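Local atomic coordinates of HpuA (Kingella denitrificans ATCC 33394, PDB entry 5EC6), a protein that probably serves as an outer-membrane lipoprotein receptor that captures haemoglobin as a step towards iron acquisition. Residues R40-Q45 against Q259-L264; T172-Y177 against F211-F216; T218-G223 against D239-G244; G249-G254 against G286-G291. All coordinates share one frame; numbering follows the deposited sequence. Where two conformers were deposited one is given.

Interaction 1. Residues R40-Q45 against Q259-L264; sequences RTFATQ and QVSGGL
The ring of F42 lies flat on the backbone of G262, where strand 40-43 leans against the outer wall of the C-terminal antiparallel β-barrel. The two strands run nearly antiparallel, at 162°, but their axes stay 7.4 Å apart, so this is face packing and not backbone pairing. G262 CA sits 3.5 Å from the ring centroid, only 7° off the ring normal, a CH-pi contact close to ideal. The pose comes from the first torsion of F42: with CG beside the backbone N and anti to the carbonyl carbon (chi1 -57°), the ring is carried over G262, with CZ 3.2 Å from G262 O. The CA and carbonyl of G262 thus lie under the ring. Glycine suits G263, where a side chain would project into the space that F42 and the R40 guanidinium occupy. S261, in one of its two conformers, brings OG to 3.4 Å from F42 CD1, approaching obliquely. V260 and L264 turn the other way, and their side chains pack against other barrel strands. R40 extends past the ring; its NH2 bonds to N245 OD1, while the plane of the guanidinium meets G263 CA at the edge. Water 1 donates to L264 O at 2.9 Å; its link to R40 NH1 is weak, too short and so doubtful.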
loop_
_atom_site.group_PDB
_atom_site.type_symbol
_atom_site.label_atom_id
_atom_site.label_comp_id
_atom_site.label_asym_id
_atom_site.label_seq_id
_atom_site.Cartn_x
_atom_site.Cartn_y
_atom_site.Cartn_z
ATOM N N ARG A 40 2.916 10.075 4.456
ATOM C CA ARG A 40 2.135 10.675 3.371
ATOM C C ARG A 40 1.026 9.695 2.986
ATOM O O ARG A 40 1.286 8.482 2.858
ATOM C CB ARG A 40 3.045 10.862 2.146
ATOM C CG ARG A 40 2.323 11.353 0.893
ATOM C CD ARG A 40 3.205 11.166 -0.329
ATOM N NE ARG A 40 4.336 12.068 -0.380
ATOM C CZ ARG A 40 5.364 11.896 -1.221
ATOM N NH1 ARG A 40 5.439 10.816 -2.040
ATOM N NH2 ARG A 40 6.328 12.791 -1.216
ATOM N N THR A 41 -0.194 10.206 2.763
ATOM C CA THR A 41 -1.308 9.366 2.313
ATOM C C THR A 41 -1.957 9.903 1.033
ATOM O O THR A 41 -2.222 11.114 0.927
ATOM C CB THR A 41 -2.423 9.272 3.364
ATOM O OG1 THR A 41 -1.822 8.796 4.608
ATOM C CG2 THR A 41 -3.491 8.300 2.946
ATOM N N PHE A 42 -2.222 8.970 0.110
ATOM C CA PHE A 42 -3.150 9.209 -0.979
ATOM C C PHE A 42 -4.486 8.610 -0.631
ATOM O O PHE A 42 -4.570 7.399 -0.344
ATOM C CB PHE A 42 -2.566 8.564 -2.209
ATOM C CG PHE A 42 -1.194 9.060 -2.541
ATOM C CD1 PHE A 42 -1.020 10.240 -3.292
ATOM C CD2 PHE A 42 -0.070 8.398 -2.076
ATOM C CE1 PHE A 42 0.223 10.725 -3.561
ATOM C CE2 PHE A 42 1.188 8.897 -2.374
ATOM C CZ PHE A 42 1.322 10.068 -3.101
ATOM N N ALA A 43 -5.526 9.432 -0.604
ATOM C CA ALA A 43 -6.861 8.959 -0.273
ATOM C C ALA A 43 -7.905 9.547 -1.214
ATOM O O ALA A 43 -7.771 10.684 -1.667
ATOM C CB ALA A 43 -7.226 9.268 1.149
ATOM N N THR A 44 -8.920 8.741 -1.519
ATOM C CA THR A 44 -9.944 9.211 -2.483
ATOM C C THR A 44 -10.892 10.218 -1.836
ATOM O O THR A 44 -11.322 11.186 -2.498
ATOM C CB THR A 44 -10.703 8.094 -3.160
ATOM O OG1 THR A 44 -11.422 7.335 -2.196
ATOM C CG2 THR A 44 -9.805 7.211 -4.002
ATOM N N GLN A 45 -11.210 10.058 -0.559
ATOM C CA GLN A 45 -12.119 10.988 0.112
ATOM C C GLN A 45 -11.802 11.099 1.605
ATOM O O GLN A 45 -12.615 10.820 2.471
ATOM C CB GLN A 45 -13.589 10.587 -0.137
ATOM C CG GLN A 45 -14.574 11.721 0.104
ATOM C CD GLN A 45 -14.501 12.865 -0.922
ATOM O OE1 GLN A 45 -15.181 12.844 -1.954
ATOM N NE2 GLN A 45 -13.677 13.871 -0.630
ATOM N N GLN A 259 -8.182 9.060 -12.592
ATOM C CA GLN A 259 -7.017 9.799 -12.229
ATOM C C GLN A 259 -6.157 8.998 -11.241
ATOM O O GLN A 259 -6.650 8.564 -10.217
ATOM C CB GLN A 259 -7.470 11.131 -11.608
ATOM C CG GLN A 259 -8.358 11.980 -12.526
ATOM C CD GLN A 259 -7.697 12.251 -13.879
ATOM O OE1 GLN A 259 -6.564 12.696 -13.923
ATOM N NE2 GLN A 259 -8.376 11.916 -14.974
ATOM N N VAL A 260 -4.907 8.778 -11.608
ATOM C CA VAL A 260 -3.930 8.031 -10.796
ATOM C C VAL A 260 -3.157 9.073 -9.953
ATOM O O VAL A 260 -2.731 10.120 -10.467
ATOM C CB VAL A 260 -2.963 7.275 -11.667
ATOM C CG1 VAL A 260 -1.912 6.576 -10.819
ATOM C CG2 VAL A 260 -3.726 6.296 -12.609
ATOM N N SER A 261 -3.035 8.797 -8.655
ATOM C CA SER A 261 -2.206 9.598 -7.770
ATOM C C SER A 261 -1.505 8.647 -6.831
ATOM O O SER A 261 -2.149 7.840 -6.183
ATOM C CB SER A 261 -3.077 10.545 -6.946
ATOM O OG SER A 261 -2.234 11.408 -6.226
ATOM N N GLY A 262 -0.189 8.738 -6.762
ATOM C CA GLY A 262 0.531 7.851 -5.880
ATOM C C GLY A 262 1.976 8.218 -5.684
ATOM O O GLY A 262 2.393 9.304 -6.052
ATOM N N GLY A 263 2.714 7.319 -5.068
ATOM C CA GLY A 263 4.108 7.584 -4.774
ATOM C C GLY A 263 4.906 6.397 -4.452
ATOM O O GLY A 263 4.400 5.248 -4.364
ATOM N N LEU A 264 6.206 6.632 -4.325
ATOM C CA LEU A 264 7.142 5.606 -3.903
ATOM C C LEU A 264 7.368 5.740 -2.402
ATOM O O LEU A 264 7.454 6.883 -1.898
ATOM C CB LEU A 264 8.453 5.776 -4.643
ATOM C CG LEU A 264 8.334 5.743 -6.195
ATOM C CD1 LEU A 264 9.674 5.967 -6.854
ATOM C CD2 LEU A 264 7.813 4.365 -6.599
HETATM O O HOH W 1 5.063 8.388 -1.426
#

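Interaction 2. Residues T172-Y177 against F211-F216; sequences TGKATY and FLTVNF
T176 and T213 face each other across a non-hydrogen-bonded antiparallel pair, and their hydroxyls replace the missing backbone link: T176 OG1 and T213 OG1 lie 2.7 Å apart in a hydrogen bond. Each has a further partner in the C-terminal tail, L319 N for T176 and H318 ND1 for T213. Both OG1 atoms stand beside their backbone N (chi1 -64° and -72°), which turns them towards each other. The main chain is satisfied in the usual ladder. A175 N gives to V214 O at 3.0 Å and A175 O takes V214 N; Y177 N reaches L212 O at 2.7 Å and its carbonyl receives L212 N. Beyond K174, F216 N bonds to G173 O at 2.9 Å. On the threonine face K174 lays its aliphatic chain across N215, CD to ND2 3.6 Å, before NZ goes to the carboxylate of D315 and to S317 O. N215 spends ND2 on the carbonyls of S313 and D315, and OD1 on T218 N. The face of A175, Y177, L212 and V214 is largely apolar: V214 CG1 sits 3.6 Å above the centre of the F216 ring, Y177 CE1 meets V214 CG2 at 4.0 Å, and Y177 OH bonds to G281 O. In the barrel wall, strand 174-185 is flanked by 208-215 and 298-308, and 208-215 in turn by 220-225, while L264 of strand 256-265 packs against Y177 and F216.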
loop_
_atom_site.group_PDB
_atom_site.type_symbol
_atom_site.label_atom_id
_atom_site.label_comp_id
_atom_site.label_asym_id
_atom_site.label_seq_id
_atom_site.Cartn_x
_atom_site.Cartn_y
_atom_site.Cartn_z
ATOM N N THR A 172 17.809 7.209 -12.024
ATOM C CA THR A 172 18.035 6.573 -13.341
ATOM C C THR A 172 17.524 5.138 -13.393
ATOM O O THR A 172 17.345 4.481 -12.366
ATOM C CB THR A 172 19.539 6.559 -13.724
ATOM O OG1 THR A 172 20.280 5.704 -12.823
ATOM C CG2 THR A 172 20.125 7.983 -13.676
ATOM N N GLY A 173 17.327 4.624 -14.590
ATOM C CA GLY A 173 17.033 3.224 -14.777
ATOM C C GLY A 173 15.555 2.903 -14.596
ATOM O O GLY A 173 14.721 3.719 -14.823
ATOM N N LYS A 174 15.299 1.661 -14.233
ATOM C CA LYS A 174 13.938 1.142 -14.197
ATOM C C LYS A 174 13.761 0.289 -12.939
ATOM O O LYS A 174 14.705 -0.286 -12.417
ATOM C CB LYS A 174 13.601 0.334 -15.455
ATOM C CG LYS A 174 13.329 1.222 -16.663
ATOM C CD LYS A 174 13.099 0.439 -17.957
ATOM C CE LYS A 174 11.781 -0.334 -17.946
ATOM N NZ LYS A 174 11.456 -1.002 -19.246
ATOM N N ALA A 175 12.513 0.207 -12.494
ATOM C CA ALA A 175 12.138 -0.730 -11.419
ATOM C C ALA A 175 10.745 -1.271 -11.671
ATOM O O ALA A 175 9.885 -0.558 -12.185
ATOM C CB ALA A 175 12.097 0.016 -10.107
ATOM N N THR A 176 10.564 -2.532 -11.323
ATOM C CA THR A 176 9.295 -3.225 -11.469
ATOM C C THR A 176 8.782 -3.660 -10.101
ATOM O O THR A 176 9.504 -4.241 -9.284
ATOM C CB THR A 176 9.498 -4.429 -12.408
ATOM O OG1 THR A 176 9.868 -3.933 -13.706
ATOM C CG2 THR A 176 8.279 -5.250 -12.553
ATOM N N TYR A 177 7.488 -3.414 -9.906
ATOM C CA TYR A 177 6.788 -3.620 -8.639
ATOM C C TYR A 177 5.670 -4.654 -8.853
ATOM O O TYR A 177 5.030 -4.692 -9.901
ATOM C CB TYR A 177 6.202 -2.307 -8.117
ATOM C CG TYR A 177 7.227 -1.239 -7.803
ATOM C CD1 TYR A 177 7.769 -0.443 -8.829
ATOM C CD2 TYR A 177 7.662 -1.027 -6.506
ATOM C CE1 TYR A 177 8.750 0.481 -8.569
ATOM C CE2 TYR A 177 8.608 -0.086 -6.219
ATOM C CZ TYR A 177 9.182 0.666 -7.237
ATOM O OH TYR A 177 10.137 1.628 -6.970
ATOM N N PHE A 211 1.629 -5.968 -12.164
ATOM C CA PHE A 211 2.953 -5.354 -12.121
ATOM C C PHE A 211 2.907 -3.919 -12.664
ATOM O O PHE A 211 2.237 -3.629 -13.653
ATOM C CB PHE A 211 3.956 -6.178 -12.939
ATOM C CG PHE A 211 3.997 -7.634 -12.476
ATOM C CD1 PHE A 211 4.724 -7.967 -11.383
ATOM C CD2 PHE A 211 3.192 -8.581 -13.074
ATOM C CE1 PHE A 211 4.759 -9.268 -10.907
ATOM C CE2 PHE A 211 3.191 -9.885 -12.605
ATOM C CZ PHE A 211 3.984 -10.215 -11.526
ATOM N N LEU A 212 3.605 -3.053 -11.943
ATOM C CA LEU A 212 3.809 -1.671 -12.386
ATOM C C LEU A 212 5.310 -1.433 -12.516
ATOM O O LEU A 212 6.087 -1.803 -11.635
ATOM C CB LEU A 212 3.229 -0.674 -11.379
ATOM C CG LEU A 212 1.751 -0.832 -11.025
ATOM C CD1 LEU A 212 1.359 0.159 -9.947
ATOM C CD2 LEU A 212 0.853 -0.760 -12.234
ATOM N N THR A 213 5.713 -0.791 -13.614
ATOM C CA THR A 213 7.100 -0.436 -13.833
ATOM C C THR A 213 7.261 1.071 -13.955
ATOM O O THR A 213 6.499 1.761 -14.677
ATOM C CB THR A 213 7.642 -1.174 -15.059
ATOM O OG1 THR A 213 7.792 -2.541 -14.704
ATOM C CG2 THR A 213 8.963 -0.660 -15.542
ATOM N N VAL A 214 8.297 1.549 -13.257
ATOM C CA VAL A 214 8.705 2.934 -13.294
ATOM C C VAL A 214 9.959 3.023 -14.136
ATOM O O VAL A 214 10.956 2.316 -13.879
ATOM C CB VAL A 214 8.966 3.505 -11.888
ATOM C CG1 VAL A 214 9.481 4.931 -12.025
ATOM C CG2 VAL A 214 7.722 3.488 -11.026
ATOM N N ASN A 215 9.927 3.900 -15.146
ATOM C CA ASN A 215 11.119 4.270 -15.903
ATOM C C ASN A 215 11.555 5.656 -15.422
ATOM O O ASN A 215 10.862 6.629 -15.653
ATOM C CB ASN A 215 10.843 4.278 -17.386
ATOM C CG ASN A 215 12.095 4.481 -18.188
ATOM O OD1 ASN A 215 12.919 5.330 -17.837
ATOM N ND2 ASN A 215 12.263 3.702 -19.249
ATOM N N PHE A 216 12.646 5.692 -14.671
ATOM C CA PHE A 216 13.175 6.912 -14.097
ATOM C C PHE A 216 13.904 7.741 -15.168
ATOM O O PHE A 216 14.114 8.928 -14.950
ATOM C CB PHE A 216 14.134 6.599 -12.952
ATOM C CG PHE A 216 13.450 5.985 -11.736
ATOM C CD1 PHE A 216 12.853 6.778 -10.793
ATOM C CD2 PHE A 216 13.369 4.610 -11.598
ATOM C CE1 PHE A 216 12.255 6.223 -9.646
ATOM C CE2 PHE A 216 12.725 4.057 -10.482
ATOM C CZ PHE A 216 12.152 4.867 -9.532
#

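Interaction 3. Residues T218-G223 against D239-G244; sequences TGKLGG and DVNVNG
K220 carries the polar part of this contact, bending at chi2 (-63°) so that its ammonium comes down between D239 and N241. The charged interaction is a salt bridge: NZ lies 2.7 Å from D239 OD1 and uses the syn lone pair of that oxygen. A second hydrogen bond runs from K220 NZ to N241 OD1, also 2.7 Å, reaching the amide oxygen from a direction tilted out of its plane. Lysine suits the place because its chain is long enough to run alongside N241 and still arrive at the aspartate. The other ends of both partners, D239 OD2 and N241 ND2, hold a glycerol, probably from the crystallisation liquor.

Backbone bonds are fewer than the register suggests. V242 N reaches G219 O at 2.8 Å, the donor standing 55° above the carbonyl plane, and L221 N bonds to V240 O at 3.0 Å. Water 3 bridges the return path, donating to L221 O at 2.7 Å and accepting from V240 N.

Apolar contacts gather on the other side of the strands, where L221 CB meets V240 CG1 at 3.9 Å and V242 CG2 at 4.1 Å; F247 touches all three residues. Branched, oily side chains suit this inward face.

G219, with positive phi, and K220 together face N215 as a G1 β-bulge, and the short strands 220-223 and 240-243 run at 136°, well short of antiparallel: a strongly twisted β-hairpin in the wall of an antiparallel barrel.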
loop_
_atom_site.group_PDB
_atom_site.type_symbol
_atom_site.label_atom_id
_atom_site.label_comp_id
_atom_site.label_asym_id
_atom_site.label_seq_id
_atom_site.Cartn_x
_atom_site.Cartn_y
_atom_site.Cartn_z
ATOM N N THR A 218 12.748 8.296 -18.271
ATOM C CA THR A 218 11.687 9.047 -18.959
ATOM C C THR A 218 10.649 9.635 -18.031
ATOM O O THR A 218 9.806 10.471 -18.407
ATOM C CB THR A 218 10.942 8.111 -19.937
ATOM O OG1 THR A 218 10.328 7.052 -19.167
ATOM C CG2 THR A 218 11.818 7.569 -21.024
ATOM N N GLY A 219 10.680 9.226 -16.752
ATOM C CA GLY A 219 9.687 9.676 -15.780
ATOM C C GLY A 219 8.282 9.169 -16.048
ATOM O O GLY A 219 7.344 9.925 -15.954
ATOM N N LYS A 220 8.167 7.901 -16.413
ATOM C CA LYS A 220 6.896 7.280 -16.741
ATOM C C LYS A 220 6.620 6.052 -15.875
ATOM O O LYS A 220 7.551 5.363 -15.464
ATOM C CB LYS A 220 6.829 6.876 -18.213
ATOM C CG LYS A 220 6.829 8.082 -19.170
ATOM C CD LYS A 220 5.613 8.984 -19.010
ATOM C CE LYS A 220 5.481 9.914 -20.206
ATOM N NZ LYS A 220 4.334 10.815 -20.140
ATOM N N LEU A 221 5.345 5.757 -15.633
ATOM C CA LEU A 221 4.900 4.529 -15.002
ATOM C C LEU A 221 3.876 3.812 -15.872
ATOM O O LEU A 221 2.948 4.424 -16.392
ATOM C CB LEU A 221 4.294 4.800 -13.650
ATOM C CG LEU A 221 3.786 3.656 -12.767
ATOM C CD1 LEU A 221 3.786 4.028 -11.295
ATOM C CD2 LEU A 221 2.382 3.297 -13.143
ATOM N N GLY A 222 4.092 2.513 -16.065
ATOM C CA GLY A 222 3.170 1.667 -16.810
ATOM C C GLY A 222 2.806 0.395 -16.077
ATOM O O GLY A 222 3.469 -0.007 -15.105
ATOM N N GLY A 223 1.741 -0.247 -16.538
ATOM C CA GLY A 223 1.362 -1.563 -16.080
ATOM C C GLY A 223 -0.137 -1.698 -15.905
ATOM O O GLY A 223 -0.885 -0.780 -16.174
ATOM N N ASP A 239 -1.214 7.139 -19.042
ATOM C CA ASP A 239 -0.137 8.120 -19.154
ATOM C C ASP A 239 0.087 8.663 -17.751
ATOM O O ASP A 239 -0.703 9.461 -17.248
ATOM C CB ASP A 239 -0.504 9.274 -20.066
ATOM C CG ASP A 239 0.717 10.166 -20.359
ATOM O OD1 ASP A 239 1.829 9.745 -20.037
ATOM O OD2 ASP A 239 0.557 11.211 -20.988
ATOM N N VAL A 240 1.128 8.141 -17.134
ATOM C CA VAL A 240 1.439 8.472 -15.764
ATOM C C VAL A 240 2.876 8.980 -15.680
ATOM O O VAL A 240 3.798 8.283 -16.031
ATOM C CB VAL A 240 1.221 7.234 -14.864
ATOM C CG1 VAL A 240 1.581 7.555 -13.416
ATOM C CG2 VAL A 240 -0.234 6.764 -14.928
ATOM N N ASN A 241 3.013 10.220 -15.187
ATOM C CA ASN A 241 4.301 10.863 -15.042
ATOM C C ASN A 241 4.822 10.781 -13.620
ATOM O O ASN A 241 4.031 10.900 -12.692
ATOM C CB ASN A 241 4.195 12.323 -15.460
ATOM C CG ASN A 241 3.947 12.463 -16.961
ATOM O OD1 ASN A 241 4.790 12.100 -17.773
ATOM N ND2 ASN A 241 2.757 12.898 -17.318
ATOM N N VAL A 242 6.135 10.628 -13.503
ATOM C CA VAL A 242 6.807 10.418 -12.227
ATOM C C VAL A 242 7.733 11.604 -11.999
ATOM O O VAL A 242 8.551 11.904 -12.903
ATOM C CB VAL A 242 7.599 9.132 -12.232
ATOM C CG1 VAL A 242 8.201 8.909 -10.841
ATOM C CG2 VAL A 242 6.725 7.963 -12.645
ATOM N N ASN A 243 7.567 12.255 -10.841
ATOM C CA ASN A 243 8.343 13.470 -10.478
ATOM C C ASN A 243 8.872 13.205 -9.065
ATOM O O ASN A 243 8.076 13.147 -8.135
ATOM C CB ASN A 243 7.467 14.721 -10.505
ATOM C CG ASN A 243 7.033 15.132 -11.931
ATOM O OD1 ASN A 243 7.800 15.795 -12.659
ATOM N ND2 ASN A 243 5.804 14.757 -12.338
ATOM N N GLY A 244 10.164 12.938 -8.919
ATOM C CA GLY A 244 10.705 12.631 -7.598
ATOM C C GLY A 244 10.134 11.319 -7.070
ATOM O O GLY A 244 10.221 10.309 -7.728
HETATM O O HOH W 2 7.553 12.296 -17.764
HETATM O O HOH W 3 2.483 6.004 -18.572
#

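Interaction 4. Residues G249-G254 against G286-G291; sequences GTASSG and GTVNFG
F290 reaches across to S253 and A251 inside the antiparallel β-barrel, joining two wall strands, 246-253 and 283-289, that are separated by strand 256-265. No hydrogen bond links the two segments; the contact is made by side chains pointing into the same interior. From CB, the phenylalanine side chain sets off towards strand 246-253, with CG beside the backbone N and anti to the carbonyl carbon (chi1 -65°). CG and the two CD atoms then carry the ring across the gap. On one branch CE1 lies 3.8 Å from S253 CB and 4.0 Å from S253 N, with the carbonyl carbon of S252 at the ring edge and A251 O approaching obliquely. The other branch turns back on the strand that leads to it, 283-289, where CE2 packs 3.5 Å from V288 CG1. At the tip CZ touches both sides, V288 CG1 as well as S253.

V288 extends the apolar patch, placing CG1 4.3 Å from A251 CB. Small residues suit strand 246-253 here: alanine and serine leave room for a whole ring and a branched valine. S253 offers the ring its CB while its hydroxyl, anti to the backbone N (chi1 -173°), bonds to S234 O and R183 NH2. S252 faces the other way and binds R238.

The chain that bears F290 is fixed as it leaves the strand. N297 OD1 takes F290 N, and N289 forms an Asx turn around the phenylalanine, its OD1 accepting from G291 N at 2.9 Å.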
loop_
_atom_site.group_PDB
_atom_site.type_symbol
_atom_site.label_atom_id
_atom_site.label_comp_id
_atom_site.label_asym_id
_atom_site.label_seq_id
_atom_site.Cartn_x
_atom_site.Cartn_y
_atom_site.Cartn_z
ATOM N N GLY A 249 -1.399 10.779 -13.118
ATOM C CA GLY A 249 -1.827 10.741 -14.520
ATOM C C GLY A 249 -3.126 9.982 -14.687
ATOM O O GLY A 249 -4.017 10.057 -13.835
ATOM N N THR A 250 -3.251 9.275 -15.827
ATOM C CA THR A 250 -4.499 8.643 -16.191
ATOM C C THR A 250 -4.365 7.123 -16.321
ATOM O O THR A 250 -3.290 6.590 -16.626
ATOM C CB THR A 250 -5.042 9.178 -17.528
ATOM O OG1 THR A 250 -4.046 9.051 -18.513
ATOM C CG2 THR A 250 -5.479 10.610 -17.362
ATOM N N ALA A 251 -5.477 6.453 -16.043
ATOM C CA ALA A 251 -5.647 5.029 -16.251
ATOM C C ALA A 251 -7.034 4.785 -16.791
ATOM O O ALA A 251 -7.873 5.689 -16.755
ATOM C CB ALA A 251 -5.439 4.253 -14.936
ATOM N N SER A 252 -7.267 3.579 -17.333
ATOM C CA SER A 252 -8.581 3.219 -17.875
ATOM C C SER A 252 -9.060 1.946 -17.269
ATOM O O SER A 252 -8.259 1.034 -16.924
ATOM C CB SER A 252 -8.523 3.073 -19.405
ATOM O OG SER A 252 -7.595 2.099 -19.784
ATOM N N SER A 253 -10.381 1.832 -17.194
ATOM C CA SER A 253 -10.988 0.589 -16.776
ATOM C C SER A 253 -12.376 0.517 -17.368
ATOM O O SER A 253 -13.181 1.398 -17.132
ATOM C CB SER A 253 -11.053 0.541 -15.263
ATOM O OG SER A 253 -11.494 -0.738 -14.800
ATOM N N GLY A 254 -12.622 -0.503 -18.194
ATOM C CA GLY A 254 -13.969 -0.602 -18.790
ATOM C C GLY A 254 -14.489 0.612 -19.547
ATOM O O GLY A 254 -15.700 0.891 -19.537
ATOM N N GLY A 286 -0.885 3.934 -4.204
ATOM C CA GLY A 286 -1.629 5.051 -4.670
ATOM C C GLY A 286 -3.107 4.774 -4.784
ATOM O O GLY A 286 -3.601 3.761 -4.283
ATOM N N THR A 287 -3.790 5.696 -5.469
ATOM C CA THR A 287 -5.226 5.600 -5.696
ATOM C C THR A 287 -5.520 5.797 -7.178
ATOM O O THR A 287 -4.729 6.408 -7.919
ATOM C CB THR A 287 -6.025 6.628 -4.862
ATOM O OG1 THR A 287 -5.568 7.955 -5.152
ATOM C CG2 THR A 287 -5.896 6.316 -3.372
ATOM N N VAL A 288 -6.687 5.295 -7.562
ATOM C CA VAL A 288 -7.216 5.533 -8.912
ATOM C C VAL A 288 -8.646 5.982 -8.754
ATOM O O VAL A 288 -9.427 5.278 -8.151
ATOM C CB VAL A 288 -7.145 4.301 -9.852
ATOM C CG1 VAL A 288 -7.525 4.734 -11.246
ATOM C CG2 VAL A 288 -5.766 3.691 -9.870
ATOM N N ASN A 289 -8.957 7.189 -9.224
ATOM C CA ASN A 289 -10.213 7.853 -8.919
ATOM C C ASN A 289 -10.966 8.157 -10.221
ATOM O O ASN A 289 -10.508 8.997 -11.023
ATOM C CB ASN A 289 -9.959 9.147 -8.170
ATOM C CG ASN A 289 -11.211 9.704 -7.522
ATOM O OD1 ASN A 289 -12.330 9.644 -8.086
ATOM N ND2 ASN A 289 -11.031 10.272 -6.313
ATOM N N PHE A 290 -12.096 7.455 -10.397
ATOM C CA PHE A 290 -12.927 7.557 -11.604
ATOM C C PHE A 290 -14.088 8.562 -11.407
ATOM O O PHE A 290 -14.904 8.763 -12.307
ATOM C CB PHE A 290 -13.471 6.169 -11.936
ATOM C CG PHE A 290 -12.410 5.181 -12.306
ATOM C CD1 PHE A 290 -11.955 5.070 -13.627
ATOM C CD2 PHE A 290 -11.800 4.404 -11.328
ATOM C CE1 PHE A 290 -10.981 4.163 -13.979
ATOM C CE2 PHE A 290 -10.791 3.521 -11.660
ATOM C CZ PHE A 290 -10.374 3.396 -13.007
ATOM N N GLY A 291 -14.139 9.204 -10.250
ATOM C CA GLY A 291 -15.240 10.098 -9.897
ATOM C C GLY A 291 -15.613 9.989 -8.450
ATOM O O GLY A 291 -15.441 8.935 -7.821
#

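In the fold
Interactions 2 to 4 lie within the barrel wall, while interaction 1 sets strand 40-43 against its outer side. Interactions 2 and 3 are successive steps round the barrel, centres 9 Å apart, coupled by T213 N to G222 O and N215 N to K220 O, both 2.8 Å. Interaction 3 passes to interaction 4 through D239 O and T250 N, 2.9 Å apart. Interaction 1 uses the strand between the two of interaction 4: V260 N meets G249 O at 2.7 Å and S261 O meets T287 N at 2.8 Å. L264 of interaction 1 also packs on interaction 2, CD2 lying 3.6 Å from Y177 OH. A glycerol, probably from the crystallisation liquor, sits at interaction 3.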